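Local coordinates for conjugal transfer protein TRWB (Escherichia coli, PDB 1E9R) that probably acts as a hexameric, ring-shaped P-loop NTPase that couples DNA to the secretion machinery during bacterial conjugation, at residues D50-H55 / K278-L283; L56-A61 / S67-E72; T268-L273 / A307-V312; A300-R305 / R334-S339. All coordinates share one frame; numbering follows the deposited sequence.

Contact 1: D50-H55 / K278-L283; sequences DAEPRH and KRRLWL
E52 meets W282 and R280 with one side chain. E52 has the most buried surface of the three, and W282 comes next. The stem of E52 lies against the six-membered part of the indole. Its CG is 4.0 Å from W282 CH2, and its OE1 is 3.9 Å from W282 CZ2. The two side chains cross at about a right angle, and the carboxylate is tilted 40° from the ring plane. OE1 approaches the ring obliquely. E52 CG lies anti to the carbonyl carbon (chi1 -74°), and the chain runs on extended, which carries the carboxylate across to the strand. R280 adds a smaller contact through its CD, 4.1 Å from E52 OE1. Its NE stays 4.8 Å from E52 OE1, so the opposite charges are near but do not pair directly. The carboxylate is gripped from elsewhere: OE1 forms a salt bridge with R310 and OE2 one with R80. These arginines would probably keep E52 ionised. W282 NE1 is held in turn by a hydrogen bond to D82, which helps fix the rotation of the indole. The contact thus packs the 3-10 turn of 52-54, just before strand 56-59, against the start of strand 281-285. Both strands belong to the large mixed sheet, with 309-315 between them, in the alpha/beta core of a P-loop NTPase fold.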
loop_
_atom_site.group_PDB
_atom_site.type_symbol
_atom_site.label_atom_id
_atom_site.label_comp_id
_atom_site.label_asym_id
_atom_site.label_seq_id
_atom_site.Cartn_x
_atom_site.Cartn_y
_atom_site.Cartn_z
ATOM N N ASP B 50 2.835 41.930 0.333
ATOM C CA ASP B 50 3.687 40.969 -0.358
ATOM C C ASP B 50 3.192 39.533 -0.196
ATOM O O ASP B 50 3.654 38.623 -0.888
ATOM C CB ASP B 50 5.135 41.084 0.150
ATOM C CG ASP B 50 5.274 40.735 1.638
ATOM O OD1 ASP B 50 4.982 39.580 2.027
ATOM O OD2 ASP B 50 5.682 41.616 2.430
ATOM N N ALA B 51 2.249 39.338 0.720
ATOM C CA ALA B 51 1.697 38.023 0.977
ATOM C C ALA B 51 0.518 37.741 0.052
ATOM O O ALA B 51 0.232 36.587 -0.275
ATOM C CB ALA B 51 1.261 37.931 2.420
ATOM N N GLU B 52 -0.159 38.800 -0.379
ATOM C CA GLU B 52 -1.319 38.661 -1.249
ATOM C C GLU B 52 -1.160 37.721 -2.443
ATOM O O GLU B 52 -1.964 36.811 -2.628
ATOM C CB GLU B 52 -1.757 40.034 -1.742
ATOM C CG GLU B 52 -2.440 40.853 -0.693
ATOM C CD GLU B 52 -2.763 42.226 -1.195
ATOM O OE1 GLU B 52 -2.886 42.390 -2.425
ATOM O OE2 GLU B 52 -2.898 43.136 -0.359
ATOM N N PRO B 53 -0.131 37.936 -3.279
ATOM C CA PRO B 53 0.062 37.066 -4.438
ATOM C C PRO B 53 0.723 35.718 -4.136
ATOM O O PRO B 53 1.043 34.963 -5.057
ATOM C CB PRO B 53 0.878 37.939 -5.381
ATOM C CG PRO B 53 1.725 38.710 -4.442
ATOM C CD PRO B 53 0.775 39.095 -3.341
ATOM N N ARG B 54 0.925 35.420 -2.850
ATOM C CA ARG B 54 1.506 34.141 -2.440
ATOM C C ARG B 54 0.394 33.237 -1.884
ATOM O O ARG B 54 0.640 32.150 -1.369
ATOM C CB ARG B 54 2.648 34.346 -1.430
ATOM C CG ARG B 54 3.946 34.824 -2.100
ATOM C CD ARG B 54 5.168 34.853 -1.148
ATOM N NE ARG B 54 5.041 35.814 -0.041
ATOM C CZ ARG B 54 5.970 36.018 0.898
ATOM N NH1 ARG B 54 7.105 35.330 0.877
ATOM N NH2 ARG B 54 5.767 36.914 1.865
ATOM N N HIS B 55 -0.836 33.727 -1.997
ATOM C CA HIS B 55 -2.042 32.993 -1.631
ATOM C C HIS B 55 -2.316 32.646 -0.179
ATOM O O HIS B 55 -1.413 32.617 0.657
ATOM C CB HIS B 55 -2.111 31.741 -2.509
ATOM C CG HIS B 55 -1.659 31.992 -3.913
ATOM N ND1 HIS B 55 -2.236 32.954 -4.715
ATOM C CD2 HIS B 55 -0.612 31.496 -4.615
ATOM C CE1 HIS B 55 -1.558 33.044 -5.846
ATOM N NE2 HIS B 55 -0.568 32.172 -5.811
ATOM N N LYS B 278 0.559 46.625 -12.508
ATOM C CA LYS B 278 -0.426 47.123 -11.545
ATOM C C LYS B 278 -1.690 46.273 -11.395
ATOM O O LYS B 278 -2.536 46.560 -10.542
ATOM C CB LYS B 278 -0.838 48.557 -11.904
ATOM C CG LYS B 278 0.313 49.520 -12.202
ATOM C CD LYS B 278 -0.052 50.958 -11.825
ATOM C CE LYS B 278 -1.473 51.327 -12.242
ATOM N NZ LYS B 278 -1.890 52.659 -11.713
ATOM N N ARG B 279 -1.818 45.231 -12.212
ATOM C CA ARG B 279 -2.995 44.366 -12.165
ATOM C C ARG B 279 -3.103 43.526 -10.891
ATOM O O ARG B 279 -2.138 42.888 -10.469
ATOM C CB ARG B 279 -3.001 43.435 -13.374
ATOM C CG ARG B 279 -4.267 42.617 -13.503
ATOM C CD ARG B 279 -4.110 41.456 -14.485
ATOM N NE ARG B 279 -3.957 41.864 -15.881
ATOM C CZ ARG B 279 -2.830 41.747 -16.583
ATOM N NH1 ARG B 279 -1.737 41.235 -16.029
ATOM N NH2 ARG B 279 -2.797 42.136 -17.849
ATOM N N ARG B 280 -4.286 43.542 -10.283
ATOM C CA ARG B 280 -4.562 42.761 -9.075
ATOM C C ARG B 280 -5.879 42.013 -9.285
ATOM O O ARG B 280 -6.946 42.637 -9.373
ATOM C CB ARG B 280 -4.704 43.655 -7.840
ATOM C CG ARG B 280 -3.435 44.308 -7.338
ATOM C CD ARG B 280 -3.579 44.562 -5.845
ATOM N NE ARG B 280 -3.770 45.959 -5.445
ATOM C CZ ARG B 280 -4.621 46.824 -5.999
ATOM N NH1 ARG B 280 -5.372 46.480 -7.032
ATOM N NH2 ARG B 280 -4.701 48.059 -5.527
ATOM N N LEU B 281 -5.804 40.684 -9.365
ATOM C CA LEU B 281 -6.992 39.864 -9.575
ATOM C C LEU B 281 -7.125 38.757 -8.529
ATOM O O LEU B 281 -6.235 37.920 -8.375
ATOM C CB LEU B 281 -6.950 39.235 -10.969
ATOM C CG LEU B 281 -8.249 38.783 -11.669
ATOM C CD1 LEU B 281 -8.037 37.391 -12.244
ATOM C CD2 LEU B 281 -9.427 38.766 -10.715
ATOM N N TRP B 282 -8.247 38.750 -7.816
ATOM C CA TRP B 282 -8.485 37.740 -6.793
ATOM C C TRP B 282 -9.303 36.569 -7.322
ATOM O O TRP B 282 -10.128 36.727 -8.220
ATOM C CB TRP B 282 -9.227 38.337 -5.585
ATOM C CG TRP B 282 -8.447 39.359 -4.833
ATOM C CD1 TRP B 282 -8.267 40.667 -5.173
ATOM C CD2 TRP B 282 -7.696 39.153 -3.624
ATOM N NE1 TRP B 282 -7.454 41.288 -4.256
ATOM C CE2 TRP B 282 -7.088 40.382 -3.296
ATOM C CE3 TRP B 282 -7.479 38.044 -2.791
ATOM C CZ2 TRP B 282 -6.274 40.540 -2.169
ATOM C CZ3 TRP B 282 -6.668 38.201 -1.669
ATOM C CH2 TRP B 282 -6.076 39.442 -1.371
ATOM N N LEU B 283 -9.055 35.393 -6.753
ATOM C CA LEU B 283 -9.785 34.188 -7.100
ATOM C C LEU B 283 -10.199 33.591 -5.766
ATOM O O LEU B 283 -9.363 33.108 -5.008
ATOM C CB LEU B 283 -8.901 33.187 -7.849
ATOM C CG LEU B 283 -9.596 32.194 -8.802
ATOM C CD1 LEU B 283 -8.777 30.905 -8.855
ATOM C CD2 LEU B 283 -11.025 31.901 -8.356
#

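Contact 2: L56-A61 / S67-E72; sequences LLVNGA and SVLLRE. With SO4 (sulfate ion), chain I.
V58 packs on L69 and L70 within the strand-loop-helix unit of a probable P-loop (Walker A). Strand 56-59 leads into the loop, and helix 66-79 leaves it. At the base of the V58 side chain, CB lies 4.1 Å from L70 CD1. One branch, CG1, is anti to the backbone N (chi1 -178°) and reaches L69 CD1 at 4.2 Å. The other branch, CG2, makes the two closer contacts: 3.8 Å to L70 CD1 and 4.0 Å to L69 CD2. V58 thus touches both methyls of L69 but one methyl of L70. The V58 and L70 side chains slide past each other in opposite directions, whereas V58 and L69 meet at a slant. All three residues are buried, and the contact is wholly apolar. It joins the strand to the first turns of the helix. The loop between them wraps round a sulfate ion, probably from the crystallisation liquor. The ion sits where this motif would be expected to hold a nucleotide phosphate. G63 N, G65 N and K66 NZ also bind it, and K66 NZ reaches back to G60 O. S67 N gives sulfate O2 a nearly straight hydrogen bond of 2.8 Å, with an N-H...O angle of 171°.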
loop_
_atom_site.group_PDB
_atom_site.type_symbol
_atom_site.label_atom_id
_atom_site.label_comp_id
_atom_site.label_asym_id
_atom_site.label_seq_id
_atom_site.Cartn_x
_atom_site.Cartn_y
_atom_site.Cartn_z
ATOM N N LEU B 56 -3.591 32.372 0.090
ATOM C CA LEU B 56 -4.080 32.061 1.420
ATOM C C LEU B 56 -4.987 30.842 1.454
ATOM O O LEU B 56 -5.970 30.755 0.704
ATOM C CB LEU B 56 -4.867 33.255 1.962
ATOM C CG LEU B 56 -5.426 33.111 3.380
ATOM C CD1 LEU B 56 -4.280 33.195 4.376
ATOM C CD2 LEU B 56 -6.438 34.211 3.665
ATOM N N LEU B 57 -4.667 29.914 2.351
ATOM C CA LEU B 57 -5.454 28.702 2.521
ATOM C C LEU B 57 -6.217 28.808 3.839
ATOM O O LEU B 57 -5.616 28.949 4.889
ATOM C CB LEU B 57 -4.530 27.482 2.526
ATOM C CG LEU B 57 -5.213 26.114 2.572
ATOM C CD1 LEU B 57 -6.168 25.969 1.396
ATOM C CD2 LEU B 57 -4.168 25.027 2.517
ATOM N N VAL B 58 -7.545 28.767 3.781
ATOM C CA VAL B 58 -8.373 28.861 4.986
ATOM C C VAL B 58 -8.895 27.480 5.350
ATOM O O VAL B 58 -9.863 26.999 4.771
ATOM C CB VAL B 58 -9.568 29.805 4.773
ATOM C CG1 VAL B 58 -10.363 29.920 6.043
ATOM C CG2 VAL B 58 -9.074 31.163 4.336
ATOM N N ASN B 59 -8.255 26.859 6.334
ATOM C CA ASN B 59 -8.581 25.499 6.760
ATOM C C ASN B 59 -9.458 25.434 8.023
ATOM O O ASN B 59 -9.126 26.012 9.057
ATOM C CB ASN B 59 -7.256 24.746 6.976
ATOM C CG ASN B 59 -7.426 23.240 7.053
ATOM O OD1 ASN B 59 -6.545 22.552 7.548
ATOM N ND2 ASN B 59 -8.543 22.719 6.554
ATOM N N GLY B 60 -10.578 24.723 7.934
ATOM C CA GLY B 60 -11.465 24.605 9.075
ATOM C C GLY B 60 -12.677 23.738 8.797
ATOM O O GLY B 60 -13.179 23.706 7.674
ATOM N N ALA B 61 -13.150 23.038 9.826
ATOM C CA ALA B 61 -14.316 22.166 9.707
ATOM C C ALA B 61 -15.573 22.983 9.397
ATOM O O ALA B 61 -15.530 24.211 9.376
ATOM C CB ALA B 61 -14.506 21.376 10.999
ATOM N N SER B 67 -16.524 30.947 5.457
ATOM C CA SER B 67 -17.268 31.852 4.584
ATOM C C SER B 67 -17.239 33.272 5.129
ATOM O O SER B 67 -17.129 34.235 4.365
ATOM C CB SER B 67 -18.721 31.384 4.438
ATOM O OG SER B 67 -19.401 31.412 5.686
ATOM N N VAL B 68 -17.347 33.404 6.448
ATOM C CA VAL B 68 -17.312 34.724 7.065
ATOM C C VAL B 68 -15.972 35.366 6.745
ATOM O O VAL B 68 -15.917 36.519 6.327
ATOM C CB VAL B 68 -17.467 34.653 8.600
ATOM C CG1 VAL B 68 -17.220 36.022 9.209
ATOM C CG2 VAL B 68 -18.857 34.168 8.964
ATOM N N LEU B 69 -14.893 34.605 6.926
ATOM C CA LEU B 69 -13.542 35.104 6.666
ATOM C C LEU B 69 -13.342 35.474 5.211
ATOM O O LEU B 69 -12.784 36.530 4.914
ATOM C CB LEU B 69 -12.491 34.070 7.086
ATOM C CG LEU B 69 -11.039 34.557 7.150
ATOM C CD1 LEU B 69 -10.234 33.599 7.996
ATOM C CD2 LEU B 69 -10.442 34.675 5.762
ATOM N N LEU B 70 -13.777 34.605 4.301
ATOM C CA LEU B 70 -13.646 34.894 2.875
ATOM C C LEU B 70 -14.468 36.118 2.487
ATOM O O LEU B 70 -14.039 36.916 1.652
ATOM C CB LEU B 70 -14.095 33.708 2.022
ATOM C CG LEU B 70 -12.994 32.744 1.597
ATOM C CD1 LEU B 70 -12.482 31.993 2.821
ATOM C CD2 LEU B 70 -13.538 31.785 0.545
ATOM N N ARG B 71 -15.650 36.257 3.092
ATOM C CA ARG B 71 -16.536 37.391 2.814
ATOM C C ARG B 71 -15.824 38.693 3.200
ATOM O O ARG B 71 -15.800 39.662 2.434
ATOM C CB ARG B 71 -17.844 37.249 3.601
ATOM C CG ARG B 71 -19.024 37.983 2.971
ATOM C CD ARG B 71 -20.318 37.724 3.731
ATOM N NE ARG B 71 -20.645 36.300 3.776
ATOM C CZ ARG B 71 -20.921 35.634 4.895
ATOM N NH1 ARG B 71 -20.907 36.272 6.059
ATOM N NH2 ARG B 71 -21.204 34.335 4.858
ATOM N N GLU B 72 -15.232 38.702 4.390
ATOM C CA GLU B 72 -14.501 39.862 4.875
ATOM C C GLU B 72 -13.339 40.233 3.955
ATOM O O GLU B 72 -13.131 41.400 3.628
ATOM C CB GLU B 72 -13.967 39.584 6.273
ATOM C CG GLU B 72 -12.864 40.536 6.682
ATOM C CD GLU B 72 -12.387 40.323 8.106
ATOM O OE1 GLU B 72 -13.083 39.628 8.897
ATOM O OE2 GLU B 72 -11.310 40.872 8.423
HETATM S S SO4 I . -18.030 27.610 7.495
HETATM O O1 SO4 I . -18.446 28.113 8.810
HETATM O O2 SO4 I . -17.960 28.750 6.561
HETATM O O3 SO4 I . -16.710 26.958 7.610
HETATM O O4 SO4 I . -19.026 26.634 7.021
#

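Contact 3: T268-L273 / A307-V312; sequences TSILSL and AGLRVV
I270 makes the main contact of segment 268-273, touching both A307 and L309. Before it, T268 and S269 lie in helix 252-269 and face other parts of the chain. T268 OG1 hydrogen-bonds to S296 OG, and S269 OG to Y130 OH. I270 points toward the other segment. I270 O lies 3.6 Å from A307 CB, and I270 CB is 4.2 Å from the same methyl. CG1 sits between the backbone N and the carbonyl carbon (chi1 64°), and the chain then extends so that CD1 reaches L309. There CD1 is 3.4 Å from L309 CG and 3.7 Å from L309 CB, a tight fit. The two side chains cross at about a right angle. This packing belongs to an alpha/beta fold: I270 covers A307, shortly before strand 309-315, and L309, the first residue of that central strand of the mixed sheet. L309 also touches A300 of helix 297-303. Next, L271 packs on D250 of a second subunit, and S272 OG hydrogen-bonds to that D250. The segment thus reaches the subunit interface one or two residues beyond its buried contact. L273 N closes the turn on I270 O at 3.1 Å, the same oxygen that meets the A307 methyl.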
loop_
_atom_site.group_PDB
_atom_site.type_symbol
_atom_site.label_atom_id
_atom_site.label_comp_id
_atom_site.label_asym_id
_atom_site.label_seq_id
_atom_site.Cartn_x
_atom_site.Cartn_y
_atom_site.Cartn_z
ATOM N N THR B 268 -5.824 29.134 -16.363
ATOM C CA THR B 268 -4.941 29.032 -17.530
ATOM C C THR B 268 -4.817 30.350 -18.247
ATOM O O THR B 268 -3.747 30.717 -18.729
ATOM C CB THR B 268 -5.451 28.071 -18.611
ATOM O OG1 THR B 268 -6.193 27.014 -18.015
ATOM C CG2 THR B 268 -4.281 27.488 -19.372
ATOM N N SER B 269 -5.941 31.044 -18.342
ATOM C CA SER B 269 -6.002 32.306 -19.056
ATOM C C SER B 269 -5.140 33.440 -18.518
ATOM O O SER B 269 -4.555 34.179 -19.307
ATOM C CB SER B 269 -7.461 32.754 -19.172
ATOM O OG SER B 269 -8.177 31.851 -19.999
ATOM N N ILE B 270 -5.045 33.584 -17.197
ATOM C CA ILE B 270 -4.232 34.662 -16.640
ATOM C C ILE B 270 -2.771 34.545 -17.068
ATOM O O ILE B 270 -2.057 35.540 -17.130
ATOM C CB ILE B 270 -4.267 34.678 -15.118
ATOM C CG1 ILE B 270 -3.642 33.391 -14.596
ATOM C CG2 ILE B 270 -5.699 34.857 -14.622
ATOM C CD1 ILE B 270 -3.233 33.470 -13.160
ATOM N N LEU B 271 -2.335 33.326 -17.361
ATOM C CA LEU B 271 -0.964 33.074 -17.783
ATOM C C LEU B 271 -0.716 33.630 -19.170
ATOM O O LEU B 271 0.427 33.695 -19.631
ATOM C CB LEU B 271 -0.691 31.573 -17.788
ATOM C CG LEU B 271 -0.054 30.927 -16.563
ATOM C CD1 LEU B 271 -0.650 31.474 -15.298
ATOM C CD2 LEU B 271 -0.240 29.425 -16.663
ATOM N N SER B 272 -1.797 34.018 -19.836
ATOM C CA SER B 272 -1.711 34.563 -21.185
ATOM C C SER B 272 -1.916 36.071 -21.200
ATOM O O SER B 272 -1.742 36.709 -22.237
ATOM C CB SER B 272 -2.752 33.902 -22.098
ATOM O OG SER B 272 -2.353 32.608 -22.501
ATOM N N LEU B 273 -2.290 36.636 -20.056
ATOM C CA LEU B 273 -2.521 38.074 -19.959
ATOM C C LEU B 273 -1.253 38.874 -20.192
ATOM O O LEU B 273 -0.171 38.485 -19.747
ATOM C CB LEU B 273 -3.079 38.445 -18.585
ATOM C CG LEU B 273 -4.508 38.005 -18.295
ATOM C CD1 LEU B 273 -4.886 38.425 -16.902
ATOM C CD2 LEU B 273 -5.447 38.618 -19.304
ATOM N N ALA B 307 0.933 38.162 -13.188
ATOM C CA ALA B 307 -0.409 38.539 -13.611
ATOM C C ALA B 307 -1.158 39.189 -12.461
ATOM O O ALA B 307 -2.212 39.776 -12.668
ATOM C CB ALA B 307 -1.175 37.325 -14.103
ATOM N N GLY B 308 -0.616 39.085 -11.250
ATOM C CA GLY B 308 -1.257 39.694 -10.098
ATOM C C GLY B 308 -2.367 38.839 -9.536
ATOM O O GLY B 308 -3.332 39.355 -8.977
ATOM N N LEU B 309 -2.219 37.527 -9.681
ATOM C CA LEU B 309 -3.210 36.569 -9.199
ATOM C C LEU B 309 -3.050 36.336 -7.709
ATOM O O LEU B 309 -1.947 36.051 -7.222
ATOM C CB LEU B 309 -3.058 35.235 -9.935
ATOM C CG LEU B 309 -4.222 34.237 -10.026
ATOM C CD1 LEU B 309 -3.782 32.909 -9.425
ATOM C CD2 LEU B 309 -5.469 34.781 -9.343
ATOM N N ARG B 310 -4.168 36.469 -6.999
ATOM C CA ARG B 310 -4.224 36.289 -5.558
ATOM C C ARG B 310 -5.347 35.308 -5.300
ATOM O O ARG B 310 -6.516 35.632 -5.520
ATOM C CB ARG B 310 -4.536 37.617 -4.871
ATOM C CG ARG B 310 -3.490 38.684 -5.118
ATOM C CD ARG B 310 -4.102 40.071 -5.041
ATOM N NE ARG B 310 -3.112 41.094 -4.710
ATOM C CZ ARG B 310 -2.089 41.442 -5.482
ATOM N NH1 ARG B 310 -1.904 40.855 -6.662
ATOM N NH2 ARG B 310 -1.252 42.390 -5.068
ATOM N N VAL B 311 -4.996 34.110 -4.837
ATOM C CA VAL B 311 -6.001 33.084 -4.566
ATOM C C VAL B 311 -6.277 32.868 -3.080
ATOM O O VAL B 311 -5.358 32.829 -2.261
ATOM C CB VAL B 311 -5.593 31.723 -5.188
ATOM C CG1 VAL B 311 -6.710 30.691 -4.985
ATOM C CG2 VAL B 311 -5.272 31.912 -6.671
ATOM N N VAL B 312 -7.555 32.741 -2.744
ATOM C CA VAL B 312 -7.978 32.492 -1.371
ATOM C C VAL B 312 -8.891 31.292 -1.492
ATOM O O VAL B 312 -9.918 31.353 -2.167
ATOM C CB VAL B 312 -8.768 33.677 -0.786
ATOM C CG1 VAL B 312 -9.220 33.354 0.626
ATOM C CG2 VAL B 312 -7.905 34.931 -0.793
#

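Contact 4: A300-R305 / R334-S339; sequences ALTKGR and RASFRS
L301 packs on F337 and S336. The contact joins helix 297-303 to a type I beta turn, R334 to F337, which links helix 327-334 to strand 339-342 of the P-loop NTPase-like alpha/beta domain. In the first shell, L301 CD1 is 3.6 Å from F337 CE1. The second methyl, CD2, lies over one face of the ring, 4.1 Å above its plane and offset toward the rim. The two side chains approach at a slant. L301 CB and CD1 each come to 3.9 Å from S336 CB, so the serine meets the leucine with its methylene. Its hydroxyl is held by T332 O, in the helix just before the turn. T302 adds a small contact, with T302 OG1 4.2 Å from S336 OG.

Further out, the turn itself sets these groups. F337 N hydrogen-bonds to R334 O at 3.2 Å, which closes it. F337 CG lies anti to the carbonyl carbon (chi1 -65°), and the ring extends to L301 as well as to H55, L57 and A313. A second subunit also packs on this turn: S346 and T348 of that subunit both hydrogen-bond to F337 O through their side-chain hydroxyls, and T348 OG1 of the second subunit also hydrogen-bonds to R334 O, the same oxygen that F337 N uses to close the turn.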
loop_
_atom_site.group_PDB
_atom_site.type_symbol
_atom_site.label_atom_id
_atom_site.label_comp_id
_atom_site.label_asym_id
_atom_site.label_seq_id
_atom_site.Cartn_x
_atom_site.Cartn_y
_atom_site.Cartn_z
ATOM N N ALA B 300 -1.160 28.140 -11.804
ATOM C CA ALA B 300 -1.661 29.470 -11.523
ATOM C C ALA B 300 -1.196 29.940 -10.160
ATOM O O ALA B 300 -0.928 31.123 -9.981
ATOM C CB ALA B 300 -3.187 29.491 -11.600
ATOM N N LEU B 301 -1.098 29.024 -9.199
ATOM C CA LEU B 301 -0.666 29.373 -7.843
ATOM C C LEU B 301 0.826 29.636 -7.779
ATOM O O LEU B 301 1.308 30.356 -6.915
ATOM C CB LEU B 301 -0.992 28.240 -6.882
ATOM C CG LEU B 301 -2.478 28.046 -6.615
ATOM C CD1 LEU B 301 -2.726 26.744 -5.869
ATOM C CD2 LEU B 301 -2.979 29.233 -5.819
ATOM N N THR B 302 1.536 29.059 -8.734
ATOM C CA THR B 302 2.974 29.145 -8.809
ATOM C C THR B 302 3.540 30.151 -9.800
ATOM O O THR B 302 4.587 30.745 -9.552
ATOM C CB THR B 302 3.504 27.752 -9.145
ATOM O OG1 THR B 302 3.438 26.942 -7.967
ATOM C CG2 THR B 302 4.921 27.814 -9.700
ATOM N N LYS B 303 2.849 30.352 -10.912
ATOM C CA LYS B 303 3.348 31.231 -11.950
ATOM C C LYS B 303 2.477 32.435 -12.240
ATOM O O LYS B 303 2.667 33.100 -13.265
ATOM C CB LYS B 303 3.514 30.419 -13.231
ATOM C CG LYS B 303 4.106 29.048 -12.999
ATOM C CD LYS B 303 4.145 28.233 -14.270
ATOM C CE LYS B 303 4.823 26.891 -14.026
ATOM N NZ LYS B 303 4.934 26.091 -15.291
ATOM N N GLY B 304 1.541 32.736 -11.344
ATOM C CA GLY B 304 0.646 33.854 -11.592
ATOM C C GLY B 304 0.923 35.182 -10.918
ATOM O O GLY B 304 0.066 36.070 -10.956
ATOM N N ARG B 305 2.099 35.339 -10.311
ATOM C CA ARG B 305 2.436 36.591 -9.623
ATOM C C ARG B 305 2.583 37.764 -10.590
ATOM O O ARG B 305 2.224 38.899 -10.258
ATOM C CB ARG B 305 3.727 36.436 -8.811
ATOM C CG ARG B 305 4.380 37.768 -8.446
ATOM C CD ARG B 305 5.729 37.572 -7.783
ATOM N NE ARG B 305 5.584 37.383 -6.344
ATOM C CZ ARG B 305 5.147 38.327 -5.510
ATOM N NH1 ARG B 305 4.827 39.529 -5.983
ATOM N NH2 ARG B 305 5.039 38.076 -4.204
ATOM N N ARG B 334 -1.482 22.201 -1.490
ATOM C CA ARG B 334 -1.583 22.922 -0.233
ATOM C C ARG B 334 -0.293 23.709 0.008
ATOM O O ARG B 334 -0.326 24.825 0.528
ATOM C CB ARG B 334 -1.817 21.958 0.935
ATOM C CG ARG B 334 -3.108 21.156 0.861
ATOM C CD ARG B 334 -3.452 20.530 2.219
ATOM N NE ARG B 334 -2.273 19.957 2.870
ATOM C CZ ARG B 334 -1.765 18.760 2.597
ATOM N NH1 ARG B 334 -2.357 17.979 1.708
ATOM N NH2 ARG B 334 -0.677 18.335 3.231
ATOM N N ALA B 335 0.838 23.131 -0.383
ATOM C CA ALA B 335 2.121 23.787 -0.195
ATOM C C ALA B 335 2.279 24.988 -1.122
ATOM O O ALA B 335 3.242 25.750 -1.005
ATOM C CB ALA B 335 3.252 22.787 -0.429
ATOM N N SER B 336 1.338 25.157 -2.047
ATOM C CA SER B 336 1.406 26.266 -2.988
ATOM C C SER B 336 0.801 27.546 -2.416
ATOM O O SER B 336 0.944 28.619 -2.997
ATOM C CB SER B 336 0.734 25.878 -4.299
ATOM O OG SER B 336 1.467 24.827 -4.905
ATOM N N PHE B 337 0.121 27.420 -1.283
ATOM C CA PHE B 337 -0.433 28.574 -0.595
ATOM C C PHE B 337 0.586 28.851 0.522
ATOM O O PHE B 337 0.902 27.957 1.314
ATOM C CB PHE B 337 -1.781 28.252 0.032
ATOM C CG PHE B 337 -2.858 27.929 -0.957
ATOM C CD1 PHE B 337 -2.845 26.731 -1.655
ATOM C CD2 PHE B 337 -3.919 28.810 -1.156
ATOM C CE1 PHE B 337 -3.873 26.415 -2.525
ATOM C CE2 PHE B 337 -4.946 28.495 -2.024
ATOM C CZ PHE B 337 -4.923 27.299 -2.706
ATOM N N ARG B 338 1.097 30.078 0.584
ATOM C CA ARG B 338 2.093 30.442 1.583
ATOM C C ARG B 338 1.544 30.985 2.913
ATOM O O ARG B 338 2.243 30.957 3.929
ATOM C CB ARG B 338 3.087 31.433 0.967
ATOM C CG ARG B 338 3.848 30.862 -0.224
ATOM C CD ARG B 338 4.669 29.653 0.205
ATOM N NE ARG B 338 5.543 30.003 1.324
ATOM C CZ ARG B 338 6.607 30.798 1.231
ATOM N NH1 ARG B 338 6.951 31.330 0.065
ATOM N NH2 ARG B 338 7.313 31.082 2.315
ATOM N N SER B 339 0.313 31.484 2.919
ATOM C CA SER B 339 -0.280 31.982 4.158
ATOM C C SER B 339 -1.385 31.014 4.557
ATOM O O SER B 339 -2.099 30.486 3.701
ATOM C CB SER B 339 -0.854 33.395 3.984
ATOM O OG SER B 339 0.169 34.378 3.912
#

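Overall arrangement
All four contacts are buried and serve the same mixed sheet, but their chemistry differs. Contact 2 is wholly apolar and stands beside the anion loop, while contact 3 is mainly apolar and lies at the start of central strand 309-315. Contact 1 adds charge: E52 reaches R310 of contact 3 by a salt bridge, OE1 to NE 2.6 Å. Contact 4 mixes aromatic and aliphatic packing. It shares strand pairing with contact 2, L57 N to S339 O 3.0 Å, and packs on contact 3 through V311. Segments of contacts 1, 3 and 4 also reach a second subunit. Contacts 1 and 3 interlock along the chain, and their centres are about 9 Å apart.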